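Long-range contact in methionine-R-sulfoxide reductase (Neisseria meningitidis, PDB 3MMH), which catalyses the thiol-dependent reduction of free methionine-R-sulfoxide to methionine, using a GAF-type domain to hold the substrate: residues 55-64 / 78-89. Residues are numbered along the deposited sequence; the frame is centred on the assembly and turned at random. Where two conformers were deposited one is given.
With SME (methionine sulfoxide), chain C.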
loop_
_atom_site.group_PDB
_atom_site.type_symbol
_atom_site.label_atom_id
_atom_site.label_comp_id
_atom_site.label_asym_id
_atom_site.label_seq_id
_atom_site.Cartn_x
_atom_site.Cartn_y
_atom_site.Cartn_z
ATOM N N TYR A 55 1.122 6.651 -7.837
ATOM C CA TYR A 55 2.445 7.262 -7.888
ATOM C C TYR A 55 2.292 8.737 -7.634
ATOM O O TYR A 55 1.278 9.333 -8.047
ATOM C CB TYR A 55 3.117 7.073 -9.263
ATOM C CG TYR A 55 3.582 5.704 -9.602
ATOM C CD1 TYR A 55 4.954 5.400 -9.565
ATOM C CD2 TYR A 55 2.705 4.671 -10.014
ATOM C CE1 TYR A 55 5.402 4.154 -9.845
ATOM C CE2 TYR A 55 3.155 3.402 -10.305
ATOM C CZ TYR A 55 4.528 3.117 -10.203
ATOM O OH TYR A 55 4.981 1.852 -10.464
ATOM N N LEU A 56 3.263 9.348 -7.014
ATOM C CA LEU A 56 3.223 10.771 -6.626
ATOM C C LEU A 56 4.385 11.517 -7.272
ATOM O O LEU A 56 5.496 10.977 -7.372
ATOM C CB LEU A 56 3.227 10.960 -5.098
ATOM C CG LEU A 56 1.999 10.375 -4.400
ATOM C CD1 LEU A 56 2.197 10.439 -2.874
ATOM C CD2 LEU A 56 0.675 10.983 -4.876
ATOM N N VAL A 57 4.141 12.731 -7.716
ATOM C CA VAL A 57 5.177 13.518 -8.360
ATOM C C VAL A 57 6.259 13.944 -7.347
ATOM O O VAL A 57 5.923 14.515 -6.305
ATOM C CB VAL A 57 4.562 14.756 -9.067
ATOM C CG1 VAL A 57 5.663 15.710 -9.518
ATOM C CG2 VAL A 57 3.664 14.325 -10.209
ATOM N N ASP A 58 7.507 13.730 -7.718
ATOM C CA ASP A 58 8.693 14.214 -7.049
ATOM C C ASP A 58 9.245 15.343 -7.850
ATOM O O ASP A 58 9.854 15.121 -8.900
ATOM C CB ASP A 58 9.752 13.134 -6.907
ATOM C CG ASP A 58 10.949 13.589 -6.143
ATOM O OD1 ASP A 58 10.938 14.587 -5.443
ATOM O OD2 ASP A 58 11.971 12.925 -6.310
ATOM N N THR A 59 9.027 16.571 -7.402
ATOM C CA THR A 59 9.550 17.724 -8.116
ATOM C C THR A 59 11.085 17.817 -8.095
ATOM O O THR A 59 11.681 18.383 -9.044
ATOM C CB THR A 59 8.911 18.987 -7.552
ATOM O OG1 THR A 59 9.123 19.026 -6.133
ATOM C CG2 THR A 59 7.387 19.046 -7.784
ATOM N N ARG A 60 11.784 17.142 -7.207
ATOM C CA ARG A 60 13.230 17.287 -7.263
ATOM C C ARG A 60 13.762 16.579 -8.559
ATOM O O ARG A 60 14.721 17.029 -9.173
ATOM C CB ARG A 60 13.834 16.666 -6.054
ATOM C CG ARG A 60 13.606 17.421 -4.787
ATOM C CD ARG A 60 14.180 16.683 -3.553
ATOM N NE ARG A 60 15.647 16.775 -3.423
ATOM C CZ ARG A 60 16.354 16.126 -2.491
ATOM N NH1 ARG A 60 15.735 15.351 -1.617
ATOM N NH2 ARG A 60 17.669 16.228 -2.431
ATOM N N SER A 61 13.169 15.436 -8.949
ATOM C CA SER A 61 13.687 14.542 -9.967
ATOM C C SER A 61 12.817 14.492 -11.223
ATOM O O SER A 61 13.180 13.844 -12.197
ATOM C CB SER A 61 13.828 13.138 -9.331
ATOM O OG SER A 61 12.596 12.577 -9.124
ATOM N N ASP A 62 11.663 15.188 -11.249
ATOM C CA ASP A 62 10.695 15.104 -12.358
ATOM C C ASP A 62 10.353 13.651 -12.680
ATOM O O ASP A 62 10.279 13.206 -13.864
ATOM C CB ASP A 62 11.150 15.812 -13.590
ATOM C CG ASP A 62 11.327 17.268 -13.331
ATOM O OD1 ASP A 62 10.435 17.848 -12.661
ATOM O OD2 ASP A 62 12.354 17.806 -13.760
ATOM N N GLU A 63 10.078 12.923 -11.596
ATOM C CA GLU A 63 9.634 11.547 -11.721
ATOM C C GLU A 63 8.398 11.321 -10.868
ATOM O O GLU A 63 8.215 11.965 -9.820
ATOM C CB GLU A 63 10.739 10.581 -11.203
ATOM C CG GLU A 63 11.991 10.569 -12.024
ATOM C CD GLU A 63 13.152 9.865 -11.461
ATOM O OE1 GLU A 63 13.318 9.744 -10.276
ATOM O OE2 GLU A 63 14.042 9.553 -12.274
ATOM N N LEU A 64 7.594 10.348 -11.281
ATOM C CA LEU A 64 6.558 9.752 -10.455
ATOM C C LEU A 64 7.237 8.716 -9.551
ATOM O O LEU A 64 8.019 7.895 -10.046
ATOM C CB LEU A 64 5.532 9.104 -11.320
ATOM C CG LEU A 64 4.565 10.052 -12.069
ATOM C CD1 LEU A 64 3.816 9.366 -13.171
ATOM C CD2 LEU A 64 3.585 10.726 -11.059
ATOM N N ILE A 78 8.983 6.454 -12.369
ATOM C CA ILE A 78 8.567 6.606 -13.777
ATOM C C ILE A 78 8.893 8.068 -14.188
ATOM O O ILE A 78 8.326 9.000 -13.649
ATOM C CB ILE A 78 7.068 6.266 -13.974
ATOM C CG1 ILE A 78 6.783 4.808 -13.550
ATOM C CG2 ILE A 78 6.692 6.432 -15.453
ATOM C CD1 ILE A 78 5.342 4.490 -13.512
ATOM N N PRO A 79 9.777 8.248 -15.161
ATOM C CA PRO A 79 10.070 9.590 -15.615
ATOM C C PRO A 79 8.851 10.304 -16.203
ATOM O O PRO A 79 8.043 9.678 -16.907
ATOM C CB PRO A 79 11.167 9.402 -16.659
ATOM C CG PRO A 79 11.726 8.083 -16.377
ATOM C CD PRO A 79 10.622 7.250 -15.842
ATOM N N PHE A 80 8.854 11.645 -16.076
ATOM C CA PHE A 80 7.877 12.454 -16.813
ATOM C C PHE A 80 7.822 12.012 -18.280
ATOM O O PHE A 80 8.854 11.893 -18.920
ATOM C CB PHE A 80 8.305 13.936 -16.773
ATOM C CG PHE A 80 7.412 14.838 -17.531
ATOM C CD1 PHE A 80 6.224 15.242 -17.001
ATOM C CD2 PHE A 80 7.723 15.218 -18.835
ATOM C CE1 PHE A 80 5.380 16.040 -17.695
ATOM C CE2 PHE A 80 6.865 15.981 -19.573
ATOM C CZ PHE A 80 5.671 16.423 -19.034
ATOM N N GLY A 81 6.621 11.850 -18.804
ATOM C CA GLY A 81 6.386 11.538 -20.198
ATOM C C GLY A 81 6.614 10.138 -20.626
ATOM O O GLY A 81 6.334 9.850 -21.788
ATOM N N ARG A 82 7.109 9.250 -19.756
ATOM C CA ARG A 82 7.379 7.862 -20.119
ATOM C C ARG A 82 6.274 6.984 -19.539
ATOM O O ARG A 82 5.792 7.218 -18.403
ATOM C CB ARG A 82 8.708 7.479 -19.516
ATOM C CG ARG A 82 9.933 8.265 -20.077
ATOM C CD ARG A 82 10.162 8.080 -21.560
ATOM N NE ARG A 82 10.098 6.681 -22.004
ATOM C CZ ARG A 82 11.167 5.918 -22.086
ATOM N NH1 ARG A 82 12.329 6.315 -21.713
ATOM N NH2 ARG A 82 11.057 4.668 -22.511
ATOM N N GLY A 83 5.930 5.928 -20.249
ATOM C CA GLY A 83 4.906 5.011 -19.815
ATOM C C GLY A 83 3.513 5.605 -19.912
ATOM O O GLY A 83 3.354 6.774 -20.139
ATOM N N VAL A 84 2.501 4.757 -19.676
ATOM C CA VAL A 84 1.136 5.287 -19.576
ATOM C C VAL A 84 1.092 6.366 -18.448
ATOM O O VAL A 84 0.388 7.340 -18.576
ATOM C CB VAL A 84 0.142 4.149 -19.362
ATOM C CG1 VAL A 84 -1.279 4.633 -19.408
ATOM C CG2 VAL A 84 0.340 3.020 -20.394
ATOM N N CYS A 85 1.749 6.074 -17.327
ATOM C CA CYS A 85 1.703 6.984 -16.200
ATOM C C CYS A 85 2.326 8.366 -16.519
ATOM O O CYS A 85 1.728 9.375 -16.240
ATOM C CB CYS A 85 2.347 6.392 -14.997
ATOM S SG CYS A 85 1.442 5.030 -14.194
ATOM N N GLY A 86 3.523 8.326 -17.126
ATOM C CA GLY A 86 4.155 9.567 -17.483
ATOM C C GLY A 86 3.464 10.299 -18.584
ATOM O O GLY A 86 3.523 11.557 -18.667
ATOM N N GLN A 87 2.821 9.563 -19.513
ATOM C CA GLN A 87 1.958 10.164 -20.520
ATOM C C GLN A 87 0.738 10.839 -19.964
ATOM O O GLN A 87 0.374 11.953 -20.413
ATOM C CB GLN A 87 1.493 9.147 -21.542
ATOM C CG GLN A 87 2.582 8.617 -22.425
ATOM C CD GLN A 87 2.252 7.314 -23.135
ATOM O OE1 GLN A 87 1.119 6.831 -23.093
ATOM N NE2 GLN A 87 3.262 6.749 -23.762
ATOM N N ALA A 88 0.088 10.226 -18.983
ATOM C CA ALA A 88 -1.096 10.868 -18.374
ATOM C C ALA A 88 -0.671 12.162 -17.733
ATOM O O ALA A 88 -1.390 13.169 -17.824
ATOM C CB ALA A 88 -1.760 9.941 -17.366
ATOM N N TRP A 89 0.457 12.165 -17.042
ATOM C CA TRP A 89 1.012 13.381 -16.433
ATOM C C TRP A 89 1.281 14.436 -17.510
ATOM O O TRP A 89 0.821 15.563 -17.400
ATOM C CB TRP A 89 2.268 12.999 -15.664
ATOM C CG TRP A 89 3.020 14.092 -15.013
ATOM C CD1 TRP A 89 2.639 15.375 -14.797
ATOM C CD2 TRP A 89 4.300 13.926 -14.352
ATOM N NE1 TRP A 89 3.646 16.049 -14.127
ATOM C CE2 TRP A 89 4.652 15.172 -13.795
ATOM C CE3 TRP A 89 5.193 12.857 -14.233
ATOM C CZ2 TRP A 89 5.833 15.397 -13.118
ATOM C CZ3 TRP A 89 6.409 13.083 -13.575
ATOM C CH2 TRP A 89 6.723 14.365 -13.025
HETATM N N SME C . 2.302 0.415 -16.715
HETATM C CA SME C . 2.722 1.701 -16.110
HETATM C CB SME C . 3.811 1.531 -15.030
HETATM C CG SME C . 3.300 1.217 -13.614
HETATM S S SME C . 2.875 -0.465 -13.404
HETATM O OE SME C . 2.132 -1.174 -14.429
HETATM C CE SME C . 2.267 -0.423 -11.770
HETATM C C SME C . 3.132 2.674 -17.181
HETATM O O SME C . 3.416 3.827 -16.829
HETATM O OXT SME C . 3.138 2.291 -18.413
#
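At the sheet edge of this GAF domain, beside the methionine sulfoxide pocket, strand 63-70 pairs antiparallel through Glu63 and Leu64 with the short outer strand 77-79, and the helix that ends at residue 91 packs against the sheet face carrying Leu64 and Ile78. Leu64 and Ile78 form the hydrogen-bonded pair, Leu64 N giving to Ile78 O at 2.8 Å and Ile78 N to Leu64 O at 2.9 Å; just beyond the strands, Phe80 N donates to Asp62 O. A type II turn from Pro79 to Arg82 then leads into the helix. Trp89, its CG anti to the backbone N (chi1 178°), places its indole between Val57 CG2 on one face and Phe80 CD1 on the other. Leu64 CG comes obliquely to that ring, 3.6 Å from Trp89 CE3, while its CD1 branch lies against Cys85 CB.

On the substrate side, in the conformer given, one of two deposited, Ile78 CD1 sits over one face of the Tyr55 ring, 3.8 Å from its centroid, in a CH-pi contact, and the same methyl touches CB of the substrate. Tyr55 OH, hydrogen-bonded to Cys75 O, comes alongside the substrate's CG. The first turn of the helix grips the substrate carboxylate with two backbone N-H groups, and the helix dipole probably helps hold the negative charge: Val84 N reaches OXT at 2.8 Å, and Cys85 N meets O at 2.8 Å with a nearly straight N-H...O angle of 168°.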